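Local coordinates for WAP, Kazal, immunoglobulin, Kunitz and NTR domain-containing protein 2 (Mus musculus, PDB 6MAA) that probably inhibits serine proteases and metalloproteases through several separate domains and blocks mature myostatin, this piece being its follistatin domain, at residues 26-38 with 72-84. Numbering follows the deposited sequence.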
loop_
_atom_site.group_PDB
_atom_site.type_symbol
_atom_site.label_atom_id
_atom_site.label_comp_id
_atom_site.label_asym_id
_atom_site.label_seq_id
_atom_site.Cartn_x
_atom_site.Cartn_y
_atom_site.Cartn_z
ATOM N N HIS A 26 10.048 12.263 1.568
ATOM C CA HIS A 26 10.343 12.170 2.989
ATOM C C HIS A 26 9.126 11.819 3.834
ATOM O O HIS A 26 9.116 12.098 5.041
ATOM C CB HIS A 26 11.035 13.438 3.481
ATOM C CG HIS A 26 12.428 13.584 2.973
ATOM N ND1 HIS A 26 13.431 12.696 3.305
ATOM C CD2 HIS A 26 12.997 14.504 2.162
ATOM C CE1 HIS A 26 14.555 13.067 2.722
ATOM N NE2 HIS A 26 14.321 14.165 2.024
ATOM N N PHE A 27 8.131 11.166 3.241
ATOM C CA PHE A 27 6.973 10.669 3.960
ATOM C C PHE A 27 6.873 9.163 3.782
ATOM O O PHE A 27 7.334 8.612 2.779
ATOM C CB PHE A 27 5.685 11.336 3.460
ATOM C CG PHE A 27 5.624 12.800 3.766
ATOM C CD1 PHE A 27 5.121 13.249 4.975
ATOM C CD2 PHE A 27 6.091 13.730 2.855
ATOM C CE1 PHE A 27 5.075 14.608 5.267
ATOM C CE2 PHE A 27 6.055 15.081 3.142
ATOM C CZ PHE A 27 5.541 15.523 4.343
ATOM N N MET A 28 6.273 8.507 4.772
ATOM C CA MET A 28 5.961 7.090 4.693
ATOM C C MET A 28 4.557 6.871 5.227
ATOM O O MET A 28 4.089 7.591 6.110
ATOM C CB MET A 28 6.963 6.262 5.516
ATOM C CG MET A 28 6.887 4.756 5.284
ATOM S SD MET A 28 8.134 3.871 6.241
ATOM C CE MET A 28 7.488 4.082 7.895
ATOM N N CYS A 29 3.888 5.865 4.687
ATOM C CA CYS A 29 2.554 5.485 5.124
ATOM C C CYS A 29 2.654 4.161 5.866
ATOM O O CYS A 29 3.072 3.153 5.286
ATOM C CB CYS A 29 1.626 5.375 3.919
ATOM S SG CYS A 29 1.284 6.979 3.160
ATOM N N LEU A 30 2.273 4.166 7.146
ATOM C CA LEU A 30 2.446 2.973 7.974
ATOM C C LEU A 30 1.517 1.839 7.566
ATOM O O LEU A 30 1.847 0.667 7.789
ATOM C CB LEU A 30 2.240 3.308 9.453
ATOM C CG LEU A 30 3.277 4.209 10.129
ATOM C CD1 LEU A 30 2.910 4.433 11.582
ATOM C CD2 LEU A 30 4.656 3.594 10.025
ATOM N N GLN A 31 0.359 2.152 6.987
ATOM C CA GLN A 31 -0.620 1.121 6.665
ATOM C C GLN A 31 -0.077 0.167 5.613
ATOM O O GLN A 31 0.364 0.580 4.537
ATOM C CB GLN A 31 -1.909 1.765 6.158
ATOM C CG GLN A 31 -2.890 0.788 5.527
ATOM C CD GLN A 31 -3.433 -0.225 6.520
ATOM O OE1 GLN A 31 -3.947 0.143 7.576
ATOM N NE2 GLN A 31 -3.327 -1.508 6.181
ATOM N N GLN A 32 -0.121 -1.122 5.934
ATOM C CA GLN A 32 0.232 -2.162 4.982
ATOM C C GLN A 32 -0.572 -2.001 3.697
ATOM O O GLN A 32 -1.792 -1.823 3.733
ATOM C CB GLN A 32 -0.091 -3.501 5.637
ATOM C CG GLN A 32 0.138 -4.706 4.788
ATOM C CD GLN A 32 -0.142 -5.961 5.564
ATOM O OE1 GLN A 32 -0.539 -5.898 6.727
ATOM N NE2 GLN A 32 0.050 -7.110 4.932
ATOM N N GLY A 33 0.126 -2.039 2.558
ATOM C CA GLY A 33 -0.498 -1.915 1.254
ATOM C C GLY A 33 -0.742 -0.500 0.778
ATOM O O GLY A 33 -1.304 -0.318 -0.309
ATOM N N SER A 34 -0.333 0.504 1.540
ATOM C CA SER A 34 -0.590 1.892 1.197
ATOM C C SER A 34 0.693 2.556 0.715
ATOM O O SER A 34 1.801 2.061 0.935
ATOM C CB SER A 34 -1.137 2.636 2.413
ATOM O OG SER A 34 -0.116 2.874 3.356
ATOM N N GLU A 35 0.528 3.690 0.040
ATOM C CA GLU A 35 1.673 4.488 -0.364
ATOM C C GLU A 35 1.281 5.957 -0.344
ATOM O O GLU A 35 0.100 6.311 -0.383
ATOM C CB GLU A 35 2.203 4.079 -1.744
ATOM C CG GLU A 35 1.305 4.483 -2.902
ATOM C CD GLU A 35 1.892 4.123 -4.256
ATOM O OE1 GLU A 35 1.279 4.487 -5.283
ATOM O OE2 GLU A 35 2.961 3.476 -4.296
ATOM N N CYS A 36 2.296 6.805 -0.261
ATOM C CA CYS A 36 2.085 8.244 -0.256
ATOM C C CYS A 36 1.746 8.728 -1.660
ATOM O O CYS A 36 2.294 8.239 -2.654
ATOM C CB CYS A 36 3.346 8.940 0.260
ATOM S SG CYS A 36 3.283 10.746 0.334
ATOM N N ASP A 37 0.825 9.685 -1.728
ATOM C CA ASP A 37 0.473 10.405 -2.944
ATOM C C ASP A 37 0.331 11.873 -2.564
ATOM O O ASP A 37 0.176 12.208 -1.387
ATOM C CB ASP A 37 -0.854 9.865 -3.524
ATOM C CG ASP A 37 -1.048 10.179 -5.012
ATOM O OD1 ASP A 37 -0.211 10.866 -5.636
ATOM O OD2 ASP A 37 -2.067 9.723 -5.562
ATOM N N ILE A 38 0.410 12.757 -3.557
ATOM C CA ILE A 38 0.234 14.190 -3.342
ATOM C C ILE A 38 -1.128 14.582 -3.900
ATOM O O ILE A 38 -1.366 14.477 -5.110
ATOM C CB ILE A 38 1.364 15.015 -3.980
ATOM C CG1 ILE A 38 2.717 14.675 -3.343
ATOM C CG2 ILE A 38 1.070 16.515 -3.867
ATOM C CD1 ILE A 38 2.818 15.034 -1.883
ATOM N N MET A 72 -2.539 -9.983 -0.483
ATOM C CA MET A 72 -2.733 -9.893 0.963
ATOM C C MET A 72 -2.612 -8.448 1.440
ATOM O O MET A 72 -3.460 -7.958 2.197
ATOM C CB MET A 72 -1.719 -10.782 1.685
ATOM C CG MET A 72 -1.875 -10.798 3.197
ATOM S SD MET A 72 -0.540 -11.658 4.055
ATOM C CE MET A 72 0.821 -10.523 3.768
ATOM N N ASP A 73 -1.567 -7.742 0.985
ATOM C CA ASP A 73 -1.375 -6.349 1.381
ATOM C C ASP A 73 -2.543 -5.482 0.935
ATOM O O ASP A 73 -2.933 -4.539 1.638
ATOM C CB ASP A 73 -0.098 -5.790 0.751
ATOM C CG ASP A 73 1.171 -6.347 1.357
ATOM O OD1 ASP A 73 1.121 -7.022 2.404
ATOM O OD2 ASP A 73 2.240 -6.084 0.765
ATOM N N ALA A 74 -3.083 -5.755 -0.255
ATOM C CA ALA A 74 -4.189 -4.951 -0.768
ATOM C C ALA A 74 -5.438 -5.138 0.081
ATOM O O ALA A 74 -6.160 -4.172 0.353
ATOM C CB ALA A 74 -4.462 -5.286 -2.235
ATOM N N GLU A 75 -5.688 -6.365 0.540
ATOM C CA GLU A 75 -6.821 -6.595 1.428
ATOM C C GLU A 75 -6.606 -5.923 2.777
ATOM O O GLU A 75 -7.538 -5.324 3.333
ATOM C CB GLU A 75 -7.074 -8.091 1.595
ATOM C CG GLU A 75 -8.275 -8.423 2.471
ATOM C CD GLU A 75 -9.623 -8.075 1.835
ATOM O OE1 GLU A 75 -10.651 -8.370 2.471
ATOM O OE2 GLU A 75 -9.671 -7.512 0.717
ATOM N N ALA A 76 -5.387 -6.008 3.319
ATOM C CA ALA A 76 -5.076 -5.311 4.563
ATOM C C ALA A 76 -5.360 -3.820 4.435
ATOM O O ALA A 76 -5.986 -3.218 5.313
ATOM C CB ALA A 76 -3.616 -5.546 4.944
ATOM N N CYS A 77 -4.916 -3.208 3.334
ATOM C CA CYS A 77 -5.132 -1.777 3.155
ATOM C C CYS A 77 -6.616 -1.461 3.035
ATOM O O CYS A 77 -7.099 -0.476 3.608
ATOM C CB CYS A 77 -4.372 -1.286 1.922
ATOM S SG CYS A 77 -4.262 0.508 1.822
ATOM N N SER A 78 -7.356 -2.292 2.297
ATOM C CA SER A 78 -8.783 -2.054 2.107
ATOM C C SER A 78 -9.523 -2.067 3.440
ATOM O O SER A 78 -10.463 -1.287 3.649
ATOM C CB SER A 78 -9.345 -3.117 1.160
ATOM O OG SER A 78 -10.736 -2.970 0.978
ATOM N N LYS A 79 -9.104 -2.936 4.357
ATOM C CA LYS A 79 -9.742 -3.096 5.655
ATOM C C LYS A 79 -9.141 -2.203 6.727
ATOM O O LYS A 79 -9.728 -2.072 7.802
ATOM C CB LYS A 79 -9.624 -4.548 6.119
ATOM C CG LYS A 79 -10.515 -5.518 5.390
ATOM C CD LYS A 79 -10.796 -6.713 6.290
ATOM C CE LYS A 79 -11.641 -7.748 5.584
ATOM N NZ LYS A 79 -12.910 -7.141 5.118
ATOM N N GLY A 80 -7.991 -1.592 6.472
ATOM C CA GLY A 80 -7.308 -0.812 7.490
ATOM C C GLY A 80 -6.764 -1.661 8.619
ATOM O O GLY A 80 -6.815 -1.245 9.783
ATOM N N ILE A 81 -6.237 -2.843 8.303
ATOM C CA ILE A 81 -5.751 -3.802 9.284
ATOM C C ILE A 81 -4.336 -4.229 8.901
ATOM O O ILE A 81 -3.810 -3.848 7.858
ATOM C CB ILE A 81 -6.678 -5.031 9.412
ATOM C CG1 ILE A 81 -6.691 -5.818 8.097
ATOM C CG2 ILE A 81 -8.086 -4.603 9.818
ATOM C CD1 ILE A 81 -7.502 -7.100 8.149
ATOM N N THR A 82 -3.727 -5.044 9.756
ATOM C CA THR A 82 -2.428 -5.641 9.480
ATOM C C THR A 82 -2.605 -7.144 9.334
ATOM O O THR A 82 -3.249 -7.779 10.176
ATOM C CB THR A 82 -1.440 -5.340 10.609
ATOM O OG1 THR A 82 -1.201 -3.929 10.673
ATOM C CG2 THR A 82 -0.120 -6.050 10.372
ATOM N N LEU A 83 -2.050 -7.704 8.262
ATOM C CA LEU A 83 -2.093 -9.137 7.997
ATOM C C LEU A 83 -0.668 -9.650 7.867
ATOM O O LEU A 83 0.119 -9.112 7.081
ATOM C CB LEU A 83 -2.859 -9.421 6.696
ATOM C CG LEU A 83 -4.360 -9.119 6.692
ATOM C CD1 LEU A 83 -4.955 -9.363 5.311
ATOM C CD2 LEU A 83 -5.061 -9.963 7.746
ATOM N N SER A 84 -0.333 -10.686 8.629
ATOM C CA SER A 84 0.984 -11.300 8.551
ATOM C C SER A 84 0.884 -12.700 7.956
ATOM O O SER A 84 -0.167 -13.346 7.995
ATOM C CB SER A 84 1.662 -11.360 9.924
ATOM O OG SER A 84 0.815 -11.974 10.874
HETATM O O HOH W 1 -3.556 -0.757 10.213
HETATM O O HOH W 2 -0.586 -1.912 8.762
#
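The amide of Gln32 lies with one face over the methyl of Ala76, its CD 3.6 Å from Ala76 CB, while its edges are taken up by hydrogen bonds. NE2 donates almost straight to Asp73 OD1 at 2.7 Å, meeting the anti side of a carboxylate whose plane is turned 75° from the amide, and its second N-H reaches Leu83 O. OE1 accepts from Leu83 N at 2.8 Å. With CG anti to the backbone N (chi1 177°) and an extended chain, Gln32 runs straight out. Gln31 bends at chi2 (65°), which folds its amide back beside the helix end: Gly80 CA sits over a face, 3.5 Å from OE1, and NE2 donates to Ile81 O and Gln32 O, both close to the amide plane. Gly33, next in the type II turn, brings its CA to 3.6 Å from Asp73 O, and Cys77, disulfide-bonded to Cys47, packs against the turn. The loop leading into the hairpin strand 34-39 is joined to the Kazal helix and the Schellman turn that ends it. Three crossing bonds fix the Gln32 amide; one, plus the bond to Gln32 O, fixes that of Gln31, consistent with a set orientation between the domain's two halves.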